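Long-range contact in BDI_3064 protein (Parabacteroides distasonis ATCC 8503, PDB 5Z06), which hydrolyses linear beta-1,2-glucans and beta-1,2-glucooligosaccharides as an exo-type enzyme, releasing sophorose from the non-reducing end: residues Y67-F81 with D149-R161. Residues are numbered along the deposited sequence; the frame is centred on the assembly and turned at random.
Sequences YSEIQYCPVRGNDFF and DTNIKKLAAVALR
Two donors grip Ala156 O: Tyr72 N, 2.8 Å away with an N-H...O angle of 164°, and a water that also donates to Tyr72 O. This closes the antiparallel pairing of strands 67-71 and 155-161, neighbours in a five-stranded sheet, just where Ala156 and Ala157 form a classic beta bulge opposite Arg108. Beyond it, reciprocal backbone bonds join Ile70 with Val158 and Ser68 with Leu160. On the face carrying Ile70 and Leu160, their CD1 atoms meet at 3.6 Å, and Ile177 of strand 169-180 touches Ile70 and Val158. On the other face, the Tyr67 ring reaches Ala159 CB through CE1 (3.8 Å), because CG stands anti to the backbone N (chi1 179°). Past the strands, polar side chains join the two segments. Lys153 NZ, on an extended chain, meets the anti lone pair of Asp79 OD1 at 2.7 Å in a salt bridge; Asp79 OD2 pairs with Arg317. Asp149 OD1 accepts a hydrogen bond from Phe81 N at 2.9 Å, on its syn side and 31° out of the carboxylate plane, while OD2 lies at the edge of the Phe80 ring. An alanine in place of Asp149 would probably leave Phe81 N without this acceptor and the Phe80 ring freer to turn. Ile152 CG2 packs obliquely against the Phe81 ring, 3.7 Å from CD2.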
ATOM      1  N   TYR A  67      31.883   6.485  -3.096  1.00 36.49           N
ATOM      2  CA  TYR A  67      30.730   6.619  -3.950  1.00 33.94           C
ATOM      3  C   TYR A  67      29.491   6.643  -3.068  1.00 33.16           C
ATOM      4  O   TYR A  67      29.384   5.876  -2.098  1.00 31.14           O
ATOM      5  CB  TYR A  67      30.654   5.446  -4.910  1.00 33.41           C
ATOM      6  CG  TYR A  67      29.444   5.523  -5.802  1.00 33.62           C
ATOM      7  CD1 TYR A  67      29.402   6.420  -6.863  1.00 34.68           C
ATOM      8  CD2 TYR A  67      28.322   4.721  -5.560  1.00 33.43           C
ATOM      9  CE1 TYR A  67      28.281   6.509  -7.665  1.00 36.93           C
ATOM     10  CE2 TYR A  67      27.198   4.799  -6.358  1.00 33.73           C
ATOM     11  CZ  TYR A  67      27.180   5.685  -7.400  1.00 35.42           C
ATOM     12  OH  TYR A  67      26.076   5.756  -8.181  1.00 36.15           O
ATOM     13  N   SER A  68      28.570   7.523  -3.401  1.00 30.23           N
ATOM     14  CA  SER A  68      27.265   7.464  -2.823  1.00 32.08           C
ATOM     15  C   SER A  68      26.240   7.710  -3.885  1.00 32.40           C
ATOM     16  O   SER A  68      26.507   8.404  -4.852  1.00 33.40           O
ATOM     17  CB  SER A  68      27.103   8.502  -1.735  1.00 32.18           C
ATOM     18  OG  SER A  68      25.908   8.245  -1.055  1.00 33.89           O
ATOM     19  N   GLU A  69      25.063   7.123  -3.707  1.00 31.92           N
ATOM     20  CA  GLU A  69      23.927   7.513  -4.514  1.00 31.41           C
ATOM     21  C   GLU A  69      22.645   7.463  -3.725  1.00 31.99           C
ATOM     22  O   GLU A  69      22.493   6.634  -2.819  1.00 32.79           O
ATOM     23  CB  GLU A  69      23.808   6.637  -5.749  1.00 30.50           C
ATOM     24  CG  GLU A  69      23.619   5.170  -5.455  1.00 31.83           C
ATOM     25  CD  GLU A  69      23.353   4.371  -6.714  1.00 33.70           C
ATOM     26  OE1 GLU A  69      22.382   3.591  -6.724  1.00 31.82           O
ATOM     27  OE2 GLU A  69      24.111   4.530  -7.700  1.00 32.18           O
ATOM     28  N   ILE A  70      21.736   8.356  -4.092  1.00 32.37           N
ATOM     29  CA  ILE A  70      20.415   8.426  -3.539  1.00 30.84           C
ATOM     30  C   ILE A  70      19.496   7.942  -4.649  1.00 30.98           C
ATOM     31  O   ILE A  70      19.370   8.580  -5.694  1.00 30.92           O
ATOM     32  CB  ILE A  70      20.073   9.848  -3.107  1.00 30.66           C
ATOM     33  CG1 ILE A  70      21.039  10.305  -2.018  1.00 31.57           C
ATOM     34  CG2 ILE A  70      18.661   9.909  -2.555  1.00 31.51           C
ATOM     35  CD1 ILE A  70      22.210  11.099  -2.521  1.00 33.77           C
ATOM     36  N   GLN A  71      18.857   6.815  -4.398  1.00 29.62           N
ATOM     37  CA  GLN A  71      18.068   6.120  -5.401  1.00 30.56           C
ATOM     38  C   GLN A  71      16.611   6.550  -5.377  1.00 32.30           C
ATOM     39  O   GLN A  71      15.979   6.659  -4.303  1.00 32.27           O
ATOM     40  CB  GLN A  71      18.159   4.633  -5.188  1.00 29.91           C
ATOM     41  CG  GLN A  71      19.560   4.080  -5.343  1.00 30.80           C
ATOM     42  CD  GLN A  71      19.756   2.752  -4.644  1.00 30.78           C
ATOM     43  OE1 GLN A  71      18.857   2.255  -3.979  1.00 32.17           O
ATOM     44  NE2 GLN A  71      20.940   2.178  -4.784  1.00 28.56           N
ATOM     45  N   TYR A  72      16.082   6.795  -6.574  1.00 30.82           N
ATOM     46  CA  TYR A  72      14.656   7.035  -6.726  1.00 32.42           C
ATOM     47  C   TYR A  72      13.944   5.780  -6.254  1.00 28.75           C
ATOM     48  O   TYR A  72      14.330   4.697  -6.642  1.00 26.57           O
ATOM     49  CB  TYR A  72      14.259   7.317  -8.187  1.00 30.41           C
ATOM     50  CG  TYR A  72      12.756   7.356  -8.355  1.00 29.81           C
ATOM     51  CD1 TYR A  72      12.014   8.429  -7.873  1.00 28.47           C
ATOM     52  CD2 TYR A  72      12.080   6.313  -8.968  1.00 30.85           C
ATOM     53  CE1 TYR A  72      10.649   8.472  -8.011  1.00 28.51           C
ATOM     54  CE2 TYR A  72      10.701   6.340  -9.113  1.00 30.84           C
ATOM     55  CZ  TYR A  72       9.987   7.415  -8.630  1.00 30.07           C
ATOM     56  OH  TYR A  72       8.608   7.420  -8.765  1.00 30.62           O
ATOM     57  N   CYS A  73      12.932   5.962  -5.417  1.00 30.85           N
ATOM     58  CA  CYS A  73      12.156   4.847  -4.826  1.00 34.84           C
ATOM     59  C   CYS A  73      10.924   4.652  -5.684  1.00 31.59           C
ATOM     60  O   CYS A  73      10.044   5.493  -5.642  1.00 29.67           O
ATOM     61  CB  CYS A  73      11.746   5.201  -3.372  1.00 37.84           C
ATOM     62  SG  CYS A  73      10.465   4.132  -2.648  1.00 39.85           S
ATOM     63  N   PRO A  74      10.885   3.605  -6.526  1.00 34.70           N
ATOM     64  CA  PRO A  74       9.680   3.427  -7.349  1.00 35.57           C
ATOM     65  C   PRO A  74       8.472   3.124  -6.500  1.00 35.79           C
ATOM     66  O   PRO A  74       8.570   2.439  -5.482  1.00 34.69           O
ATOM     67  CB  PRO A  74      10.018   2.232  -8.243  1.00 36.96           C
ATOM     68  CG  PRO A  74      11.117   1.538  -7.519  1.00 38.77           C
ATOM     69  CD  PRO A  74      11.925   2.654  -6.921  1.00 35.55           C
ATOM     70  N   VAL A  75       7.345   3.691  -6.885  1.00 32.74           N
ATOM     71  CA  VAL A  75       6.131   3.492  -6.135  1.00 30.60           C
ATOM     72  C   VAL A  75       5.072   3.150  -7.158  1.00 30.45           C
ATOM     73  O   VAL A  75       4.915   3.866  -8.167  1.00 27.80           O
ATOM     74  CB  VAL A  75       5.748   4.749  -5.352  1.00 31.13           C
ATOM     75  CG1 VAL A  75       4.467   4.514  -4.574  1.00 31.99           C
ATOM     76  CG2 VAL A  75       6.868   5.162  -4.408  1.00 32.33           C
ATOM     77  N   ARG A  76       4.348   2.064  -6.889  1.00 28.10           N
ATOM     78  CA  ARG A  76       3.271   1.602  -7.748  1.00 27.67           C
ATOM     79  C   ARG A  76       2.394   2.780  -8.159  1.00 26.74           C
ATOM     80  O   ARG A  76       1.981   3.595  -7.314  1.00 25.60           O
ATOM     81  CB  ARG A  76       2.445   0.550  -7.012  1.00 28.37           C
ATOM     82  CG  ARG A  76       1.209   0.056  -7.746  1.00 29.31           C
ATOM     83  CD  ARG A  76       0.442  -0.911  -6.870  1.00 29.53           C
ATOM     84  NE  ARG A  76       1.218  -2.118  -6.671  1.00 30.84           N
ATOM     85  CZ  ARG A  76       1.075  -3.267  -7.332  1.00 30.48           C
ATOM     86  NH1 ARG A  76       0.122  -3.457  -8.253  1.00 31.27           N
ATOM     87  NH2 ARG A  76       1.892  -4.261  -7.043  1.00 29.40           N
ATOM     88  N   GLY A  77       2.139   2.885  -9.460  1.00 27.02           N
ATOM     89  CA  GLY A  77       1.276   3.945  -9.979  1.00 29.95           C
ATOM     90  C   GLY A  77       1.841   5.359  -9.968  1.00 30.60           C
ATOM     91  O   GLY A  77       1.127   6.293 -10.350  1.00 29.45           O
ATOM     92  N   ASN A  78       3.105   5.528  -9.543  1.00 32.81           N
ATOM     93  CA  ASN A  78       3.812   6.814  -9.635  1.00 33.63           C
ATOM     94  C   ASN A  78       4.493   6.795 -10.995  1.00 34.51           C
ATOM     95  O   ASN A  78       5.628   6.316 -11.156  1.00 35.96           O
ATOM     96  CB  ASN A  78       4.839   7.031  -8.508  1.00 34.48           C
ATOM     97  CG  ASN A  78       4.203   7.305  -7.156  1.00 32.92           C
ATOM     98  OD1 ASN A  78       4.686   8.151  -6.408  1.00 33.53           O
ATOM     99  ND2 ASN A  78       3.156   6.561  -6.815  1.00 31.88           N
ATOM    100  N   ASP A  79       3.737   7.259 -11.978  1.00 34.50           N
ATOM    101  CA  ASP A  79       4.101   7.179 -13.396  1.00 34.90           C
ATOM    102  C   ASP A  79       4.037   8.513 -14.097  1.00 33.43           C
ATOM    103  O   ASP A  79       4.678   8.676 -15.117  1.00 34.17           O
ATOM    104  CB  ASP A  79       3.154   6.197 -14.112  1.00 33.34           C
ATOM    105  CG  ASP A  79       3.105   4.838 -13.425  1.00 34.72           C
ATOM    106  OD1 ASP A  79       4.192   4.313 -13.090  1.00 33.88           O
ATOM    107  OD2 ASP A  79       1.989   4.300 -13.193  1.00 33.63           O
ATOM    108  N   PHE A  80       3.253   9.445 -13.560  1.00 33.57           N
ATOM    109  CA  PHE A  80       3.056  10.742 -14.139  1.00 36.51           C
ATOM    110  C   PHE A  80       3.741  11.761 -13.265  1.00 36.03           C
ATOM    111  O   PHE A  80       3.477  11.844 -12.078  1.00 37.12           O
ATOM    112  CB  PHE A  80       1.566  11.038 -14.251  1.00 39.47           C
ATOM    113  CG  PHE A  80       0.839  10.054 -15.112  1.00 41.93           C
ATOM    114  CD1 PHE A  80       1.067  10.022 -16.486  1.00 45.07           C
ATOM    115  CD2 PHE A  80      -0.038   9.125 -14.556  1.00 42.96           C
ATOM    116  CE1 PHE A  80       0.415   9.103 -17.297  1.00 46.81           C
ATOM    117  CE2 PHE A  80      -0.697   8.210 -15.362  1.00 41.97           C
ATOM    118  CZ  PHE A  80      -0.468   8.197 -16.732  1.00 45.66           C
ATOM    119  N   PHE A  81       4.627  12.526 -13.886  1.00 36.04           N
ATOM    120  CA  PHE A  81       5.490  13.471 -13.219  1.00 36.66           C
ATOM    121  C   PHE A  81       5.492  14.767 -14.004  1.00 36.37           C
ATOM    122  O   PHE A  81       5.221  14.804 -15.208  1.00 38.28           O
ATOM    123  CB  PHE A  81       6.928  12.939 -13.121  1.00 36.33           C
ATOM    124  CG  PHE A  81       7.049  11.634 -12.388  1.00 37.47           C
ATOM    125  CD1 PHE A  81       7.214  11.601 -11.004  1.00 37.86           C
ATOM    126  CD2 PHE A  81       6.981  10.427 -13.078  1.00 38.71           C
ATOM    127  CE1 PHE A  81       7.317  10.389 -10.327  1.00 36.91           C
ATOM    128  CE2 PHE A  81       7.083   9.212 -12.401  1.00 38.39           C
ATOM    129  CZ  PHE A  81       7.253   9.195 -11.030  1.00 36.42           C
ATOM    130  N   ASP A 149       7.680  11.815 -18.860  1.00 40.43           N
ATOM    131  CA  ASP A 149       7.157  10.537 -18.339  1.00 40.94           C
ATOM    132  C   ASP A 149       7.700   9.293 -19.031  1.00 41.58           C
ATOM    133  O   ASP A 149       7.911   8.269 -18.379  1.00 42.13           O
ATOM    134  CB  ASP A 149       5.628  10.535 -18.372  1.00 41.53           C
ATOM    135  CG  ASP A 149       5.034  11.507 -17.398  1.00 40.49           C
ATOM    136  OD1 ASP A 149       5.781  12.009 -16.547  1.00 41.55           O
ATOM    137  OD2 ASP A 149       3.826  11.781 -17.469  1.00 43.49           O
ATOM    138  N   THR A 150       7.992   9.409 -20.323  1.00 40.99           N
ATOM    139  CA  THR A 150       8.512   8.284 -21.098  1.00 39.79           C
ATOM    140  C   THR A 150       9.954   7.914 -20.745  1.00 37.94           C
ATOM    141  O   THR A 150      10.368   6.803 -21.016  1.00 37.15           O
ATOM    142  CB  THR A 150       8.483   8.577 -22.617  1.00 42.33           C
ATOM    143  OG1 THR A 150       9.472   9.569 -22.937  1.00 42.17           O
ATOM    144  CG2 THR A 150       7.087   9.043 -23.087  1.00 41.62           C
ATOM    145  N   ASN A 151      10.730   8.841 -20.181  1.00 38.78           N
ATOM    146  CA  ASN A 151      12.153   8.568 -19.876  1.00 39.94           C
ATOM    147  C   ASN A 151      12.644   8.912 -18.457  1.00 36.31           C
ATOM    148  O   ASN A 151      13.775   8.571 -18.119  1.00 32.99           O
ATOM    149  CB  ASN A 151      13.063   9.249 -20.925  1.00 40.28           C
ATOM    150  CG  ASN A 151      12.918  10.756 -20.942  1.00 41.78           C
ATOM    151  OD1 ASN A 151      12.553  11.372 -19.945  1.00 41.29           O
ATOM    152  ND2 ASN A 151      13.204  11.361 -22.084  1.00 43.80           N
ATOM    153  N   ILE A 152      11.816   9.581 -17.650  1.00 33.47           N
ATOM    154  CA  ILE A 152      12.238  10.077 -16.332  1.00 33.11           C
ATOM    155  C   ILE A 152      12.698   8.955 -15.387  1.00 33.60           C
ATOM    156  O   ILE A 152      13.651   9.125 -14.626  1.00 34.37           O
ATOM    157  CB  ILE A 152      11.130  10.942 -15.676  1.00 33.27           C
ATOM    158  CG1 ILE A 152      11.686  11.725 -14.492  1.00 33.08           C
ATOM    159  CG2 ILE A 152       9.915  10.091 -15.293  1.00 34.57           C
ATOM    160  CD1 ILE A 152      10.752  12.812 -14.002  1.00 33.33           C
ATOM    161  N   LYS A 153      12.061   7.799 -15.488  1.00 31.87           N
ATOM    162  CA  LYS A 153      12.417   6.644 -14.681  1.00 33.35           C
ATOM    163  C   LYS A 153      13.762   6.036 -15.001  1.00 35.64           C
ATOM    164  O   LYS A 153      14.245   5.201 -14.233  1.00 34.45           O
ATOM    165  CB  LYS A 153      11.342   5.567 -14.790  1.00 33.01           C
ATOM    166  CG  LYS A 153      10.072   6.038 -14.137  1.00 33.06           C
ATOM    167  CD  LYS A 153       9.081   4.920 -13.967  1.00 34.30           C
ATOM    168  CE  LYS A 153       7.828   5.503 -13.355  1.00 33.74           C
ATOM    169  NZ  LYS A 153       6.836   4.426 -13.266  1.00 35.55           N
ATOM    170  N   LYS A 154      14.365   6.437 -16.118  1.00 37.14           N
ATOM    171  CA  LYS A 154      15.774   6.110 -16.368  1.00 39.38           C
ATOM    172  C   LYS A 154      16.756   6.923 -15.500  1.00 35.44           C
ATOM    173  O   LYS A 154      17.948   6.610 -15.458  1.00 31.63           O
ATOM    174  CB  LYS A 154      16.080   6.226 -17.863  1.00 44.47           C
ATOM    175  CG  LYS A 154      15.455   5.069 -18.635  1.00 48.55           C
ATOM    176  CD  LYS A 154      15.483   5.260 -20.135  1.00 54.36           C
ATOM    177  CE  LYS A 154      15.175   3.929 -20.818  1.00 57.75           C
ATOM    178  NZ  LYS A 154      14.758   4.113 -22.231  1.00 61.97           N
ATOM    179  N   LEU A 155      16.264   7.963 -14.837  1.00 30.68           N
ATOM    180  CA  LEU A 155      17.069   8.732 -13.899  1.00 33.33           C
ATOM    181  C   LEU A 155      16.949   8.017 -12.558  1.00 33.13           C
ATOM    182  O   LEU A 155      16.103   8.356 -11.713  1.00 32.43           O
ATOM    183  CB  LEU A 155      16.581  10.185 -13.840  1.00 34.54           C
ATOM    184  CG  LEU A 155      16.479  10.915 -15.208  1.00 34.63           C
ATOM    185  CD1 LEU A 155      16.092  12.369 -14.990  1.00 35.00           C
ATOM    186  CD2 LEU A 155      17.765  10.829 -16.034  1.00 34.19           C
ATOM    187  N   ALA A 156      17.777   6.990 -12.404  1.00 30.72           N
ATOM    188  CA  ALA A 156      17.653   6.041 -11.293  1.00 32.68           C
ATOM    189  C   ALA A 156      18.158   6.626  -9.979  1.00 32.38           C
ATOM    190  O   ALA A 156      17.575   6.366  -8.931  1.00 32.79           O
ATOM    191  CB  ALA A 156      18.376   4.738 -11.600  1.00 31.88           C
ATOM    192  N   ALA A 157      19.241   7.394 -10.026  1.00 31.49           N
ATOM    193  CA  ALA A 157      19.847   7.866  -8.798  1.00 32.48           C
ATOM    194  C   ALA A 157      20.629   9.125  -9.008  1.00 34.91           C
ATOM    195  O   ALA A 157      21.115   9.376 -10.099  1.00 39.83           O
ATOM    196  CB  ALA A 157      20.741   6.788  -8.202  1.00 31.19           C
ATOM    197  N   VAL A 158      20.714   9.921  -7.946  1.00 34.95           N
ATOM    198  CA  VAL A 158      21.652  11.008  -7.850  1.00 34.24           C
ATOM    199  C   VAL A 158      22.931  10.417  -7.266  1.00 36.64           C
ATOM    200  O   VAL A 158      22.914   9.898  -6.152  1.00 32.32           O
ATOM    201  CB  VAL A 158      21.107  12.117  -6.957  1.00 33.18           C
ATOM    202  CG1 VAL A 158      22.165  13.174  -6.691  1.00 33.44           C
ATOM    203  CG2 VAL A 158      19.902  12.738  -7.625  1.00 35.67           C
ATOM    204  N   ALA A 159      24.021  10.501  -8.037  1.00 36.87           N
ATOM    205  CA  ALA A 159      25.311   9.938  -7.679  1.00 35.50           C
ATOM    206  C   ALA A 159      26.236  11.007  -7.131  1.00 36.91           C
ATOM    207  O   ALA A 159      26.225  12.158  -7.587  1.00 32.52           O
ATOM    208  CB  ALA A 159      25.946   9.282  -8.888  1.00 37.30           C
ATOM    209  N   LEU A 160      27.042  10.616  -6.143  1.00 35.36           N
ATOM    210  CA  LEU A 160      27.970  11.533  -5.506  1.00 34.97           C
ATOM    211  C   LEU A 160      29.327  10.902  -5.432  1.00 34.86           C
ATOM    212  O   LEU A 160      29.456   9.702  -5.170  1.00 30.59           O
ATOM    213  CB  LEU A 160      27.495  11.927  -4.121  1.00 36.02           C
ATOM    214  CG  LEU A 160      26.153  12.645  -4.123  1.00 37.09           C
ATOM    215  CD1 LEU A 160      25.501  12.571  -2.752  1.00 39.29           C
ATOM    216  CD2 LEU A 160      26.304  14.088  -4.574  1.00 38.77           C
ATOM    217  N   ARG A 161      30.331  11.731  -5.696  1.00 35.82           N
ATOM    218  CA  ARG A 161      31.712  11.312  -5.740  1.00 37.35           C
ATOM    219  C   ARG A 161      32.562  12.373  -5.074  1.00 33.81           C
ATOM    220  O   ARG A 161      32.097  13.500  -4.877  1.00 32.16           O
ATOM    221  CB  ARG A 161      32.162  11.111  -7.192  1.00 40.98           C
ATOM    222  CG  ARG A 161      32.020   9.694  -7.697  1.00 45.46           C
ATOM    223  CD  ARG A 161      33.137   9.301  -8.680  1.00 52.73           C
ATOM    224  NE  ARG A 161      32.982   7.913  -9.101  1.00 57.06           N
ATOM    225  CZ  ARG A 161      33.220   6.841  -8.333  1.00 61.87           C
ATOM    226  NH1 ARG A 161      33.663   6.964  -7.071  1.00 58.63           N
ATOM    227  NH2 ARG A 161      33.014   5.621  -8.832  1.00 61.50           N
TER
HETATM  228  O   HOH W   1      16.264   3.981  -8.278  1.00 23.19           O
HETATM  229  O   HOH W   2       6.728   7.469 -16.200  1.00 36.08           O